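Local coordinates for protein Endonuclease/exonuclease/phosphatase (Beutenbergia cavernae DSM 12333, PDB 4RUW) that belongs to the endonuclease/exonuclease/phosphatase family, with a DNase I-like two-sheet domain followed by an Ig-like domain, and carries a bound zinc ion, at residues V92-V97 with G148-S153. Sequence-based numbering, arbitrary orientation. Where two conformers were deposited one is given.
Sequences VVLNEV and GNVVMS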
ATOM      1  N   VAL A  92       8.881  -0.585  10.263  1.00 12.39           N
ATOM      2  CA  VAL A  92       8.409   0.662   9.683  1.00 12.72           C
ATOM      3  C   VAL A  92       9.142   0.962   8.378  1.00 11.70           C
ATOM      4  O   VAL A  92      10.354   0.781   8.266  1.00 12.93           O
ATOM      5  CB  VAL A  92       8.471   1.852  10.688  1.00 14.85           C
ATOM      6  CG1 VAL A  92       9.881   2.078  11.187  1.00 15.71           C
ATOM      7  CG2 VAL A  92       7.921   3.117  10.055  1.00 15.72           C
ATOM      8  N   VAL A  93       8.366   1.390   7.390  1.00 11.91           N
ATOM      9  CA  VAL A  93       8.857   1.841   6.103  1.00 11.64           C
ATOM     10  C   VAL A  93       8.767   3.361   6.098  1.00 10.83           C
ATOM     11  O   VAL A  93       7.713   3.921   6.415  1.00 11.95           O
ATOM     12  CB  VAL A  93       7.995   1.253   4.967  1.00 12.68           C
ATOM     13  CG1 VAL A  93       8.256   1.992   3.660  1.00 14.23           C
ATOM     14  CG2 VAL A  93       8.240  -0.255   4.843  1.00 14.36           C
ATOM     15  N   LEU A  94       9.874   4.023   5.773  1.00 11.09           N
ATOM     16  CA  LEU A  94       9.917   5.478   5.696  1.00 11.42           C
ATOM     17  C   LEU A  94      10.277   5.931   4.287  1.00 11.92           C
ATOM     18  O   LEU A  94      11.184   5.376   3.657  1.00 13.02           O
ATOM     19  CB  LEU A  94      10.942   6.039   6.673  1.00 12.51           C
ATOM     20  CG  LEU A  94      10.748   5.656   8.138  1.00 12.74           C
ATOM     21  CD1 LEU A  94      11.893   6.198   8.994  1.00 15.53           C
ATOM     22  CD2 LEU A  94       9.402   6.129   8.669  1.00 12.49           C
ATOM     23  N   ASN A  95       9.553   6.933   3.794  1.00 10.96           N
ATOM     24  CA  ASN A  95       9.888   7.603   2.541  1.00 11.36           C
ATOM     25  C   ASN A  95      10.425   9.001   2.826  1.00 10.95           C
ATOM     26  O   ASN A  95      10.120   9.584   3.885  1.00 11.97           O
ATOM     27  CB  ASN A  95       8.659   7.743   1.627  1.00 11.97           C
ATOM     28  CG  ASN A  95       7.943   6.423   1.360  1.00 12.30           C
ATOM     29  OD1 ASN A  95       6.718   6.369   1.411  1.00 13.57           O
ATOM     30  ND2 ASN A  95       8.690   5.375   1.030  1.00 12.41           N
ATOM     31  N   GLU A  96      11.200   9.541   1.891  0.53 11.69           N
ATOM     32  CA  GLU A  96      11.746  10.894   1.987  0.53 12.28           C
ATOM     33  C   GLU A  96      12.698  11.048   3.169  0.53 11.75           C
ATOM     34  O   GLU A  96      12.579  11.970   3.975  0.53 12.34           O
ATOM     35  CB  GLU A  96      10.632  11.939   2.028  0.53 13.85           C
ATOM     36  CG  GLU A  96       9.867  12.057   0.725  0.53 16.11           C
ATOM     37  CD  GLU A  96      10.757  12.496  -0.423  0.53 18.94           C
ATOM     38  OE1 GLU A  96      11.292  13.623  -0.360  0.53 19.13           O
ATOM     39  OE2 GLU A  96      10.932  11.711  -1.380  0.53 19.88           O
ATOM     40  N   VAL A  97      13.660  10.135   3.244  1.00 12.13           N
ATOM     41  CA  VAL A  97      14.721  10.197   4.223  1.00 12.51           C
ATOM     42  C   VAL A  97      15.999  10.547   3.466  1.00 12.87           C
ATOM     43  O   VAL A  97      16.382   9.833   2.537  1.00 13.80           O
ATOM     44  CB  VAL A  97      14.900   8.834   4.949  1.00 12.60           C
ATOM     45  CG1 VAL A  97      15.943   8.963   6.049  1.00 14.46           C
ATOM     46  CG2 VAL A  97      13.578   8.320   5.503  1.00 14.01           C
ATOM     47  N   GLY A 148      16.447   8.391   0.112  1.00 13.04           N
ATOM     48  CA  GLY A 148      16.199   6.966   0.157  1.00 13.78           C
ATOM     49  C   GLY A 148      14.860   6.605   0.771  1.00 12.58           C
ATOM     50  O   GLY A 148      14.208   7.428   1.435  1.00 13.22           O
ATOM     51  N   ASN A 149      14.449   5.364   0.524  1.00 11.86           N
ATOM     52  CA  ASN A 149      13.443   4.695   1.332  1.00 11.70           C
ATOM     53  C   ASN A 149      14.164   3.910   2.414  1.00 11.74           C
ATOM     54  O   ASN A 149      15.255   3.405   2.174  1.00 13.91           O
ATOM     55  CB  ASN A 149      12.608   3.775   0.454  1.00 11.96           C
ATOM     56  CG  ASN A 149      11.898   4.529  -0.634  1.00 11.48           C
ATOM     57  OD1 ASN A 149      11.217   5.522  -0.362  1.00 12.49           O
ATOM     58  ND2 ASN A 149      12.067   4.091  -1.876  1.00 12.39           N
ATOM     59  N   VAL A 150      13.579   3.842   3.605  1.00 11.92           N
ATOM     60  CA  VAL A 150      14.222   3.178   4.731  1.00 12.23           C
ATOM     61  C   VAL A 150      13.304   2.123   5.322  1.00 11.92           C
ATOM     62  O   VAL A 150      12.092   2.328   5.395  1.00 13.08           O
ATOM     63  CB  VAL A 150      14.622   4.216   5.814  1.00 13.33           C
ATOM     64  CG1 VAL A 150      14.974   3.549   7.146  1.00 15.25           C
ATOM     65  CG2 VAL A 150      15.766   5.096   5.314  1.00 14.58           C
ATOM     66  N   VAL A 151      13.880   0.985   5.700  1.00 12.00           N
ATOM     67  CA  VAL A 151      13.192   0.022   6.546  1.00 12.56           C
ATOM     68  C   VAL A 151      13.893   0.006   7.894  1.00 12.07           C
ATOM     69  O   VAL A 151      15.113  -0.146   7.951  1.00 13.62           O
ATOM     70  CB  VAL A 151      13.191  -1.396   5.938  1.00 13.07           C
ATOM     71  CG1 VAL A 151      12.606  -2.410   6.937  1.00 14.00           C
ATOM     72  CG2 VAL A 151      12.403  -1.411   4.635  1.00 13.66           C
HETATM   73  N   MSE A 152      13.126   0.186   8.965  1.00 12.68           N
HETATM   74  CA  MSE A 152      13.635   0.028  10.323  1.00 13.39           C
HETATM   75  C   MSE A 152      12.831  -1.063  11.004  1.00 12.49           C
HETATM   76  O   MSE A 152      11.619  -1.154  10.836  1.00 14.24           O
HETATM   77  CB  MSE A 152      13.530   1.320  11.141  1.00 14.79           C
HETATM   78  CG  MSE A 152      14.240   2.523  10.520  1.00 16.52           C
HETATM   79 SE   MSE A 152      14.184   4.151  11.604  0.59 17.16          SE
HETATM   80  CE  MSE A 152      15.439   3.617  13.000  1.00 17.91           C
ATOM     81  N   SER A 153      13.509  -1.890  11.777  1.00 12.68           N
ATOM     82  CA  SER A 153      12.867  -3.060  12.329  1.00 12.93           C
ATOM     83  C   SER A 153      13.404  -3.398  13.714  1.00 12.70           C
ATOM     84  O   SER A 153      14.587  -3.214  13.998  1.00 14.06           O
ATOM     85  CB  SER A 153      13.101  -4.229  11.375  1.00 15.94           C
ATOM     86  OG  SER A 153      12.610  -5.438  11.891  1.00 17.50           O
TER
HETATM   87  O   HOH W   1      11.349   8.281  -0.780  1.00 13.76           O
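Val-92 pairs with Met-152 and Leu-94 with Val-150 through reciprocal backbone hydrogen bonds, the ladder by which neighbouring antiparallel strands of the DNase I-like sandwich are joined. All four bonds are short and nearly straight, Leu-94 N reaching Val-150 O at 2.8 Å. Between them Val-93 faces Val-151 as a non-hydrogen-bonded pair, and the CA hydrogen of Val-93 points to Val-150 O.

Past Leu-94 the register slips by one residue, a beta bulge in which Glu-96 takes positive phi (63°) and turns the chain. Pairing resumes at Val-97, whose carbonyl accepts from Gly-148 N at 2.8 Å, while the return bond, Val-97 N to Gly-148 O, is weak at 3.3 Å. A water bridges the bulge, accepting from Glu-96 N and donating to Asn-149 OD1.

Polar side chains meet on the face turned to strand 192-200 of the second sheet. Asn-95 ND2 donates to Asn-149 OD1 over 2.9 Å, with the two amide planes almost perpendicular (79°); the donor stands above the acceptor's carbonyl plane, off the lone pairs, and the N-H...O angle is also bent, 140°. Asn-95 OD1 accepts from Asp-235 N, just beyond strand 230-233, which fixes the rotation of that amide.

On the other face, Leu-94, Val-97 and Met-152 pack against helix 110-118. Val-92 CG1 lies beside Met-152 CB at 3.7 Å, the two side chains pointing the same way. The selenium of selenomethionine Met-152 reaches Leu-94 CD1 at 4.0 Å, and Val-150 CG2 sits against Val-97 CB at 3.9 Å.

The helix-side face is thus aliphatic, whereas the opposite one is mixed: valines in the regular ladder, amides near the bulge, where Asn-95, also weakly bonded to Thr-199 O, links the strand end across the sandwich.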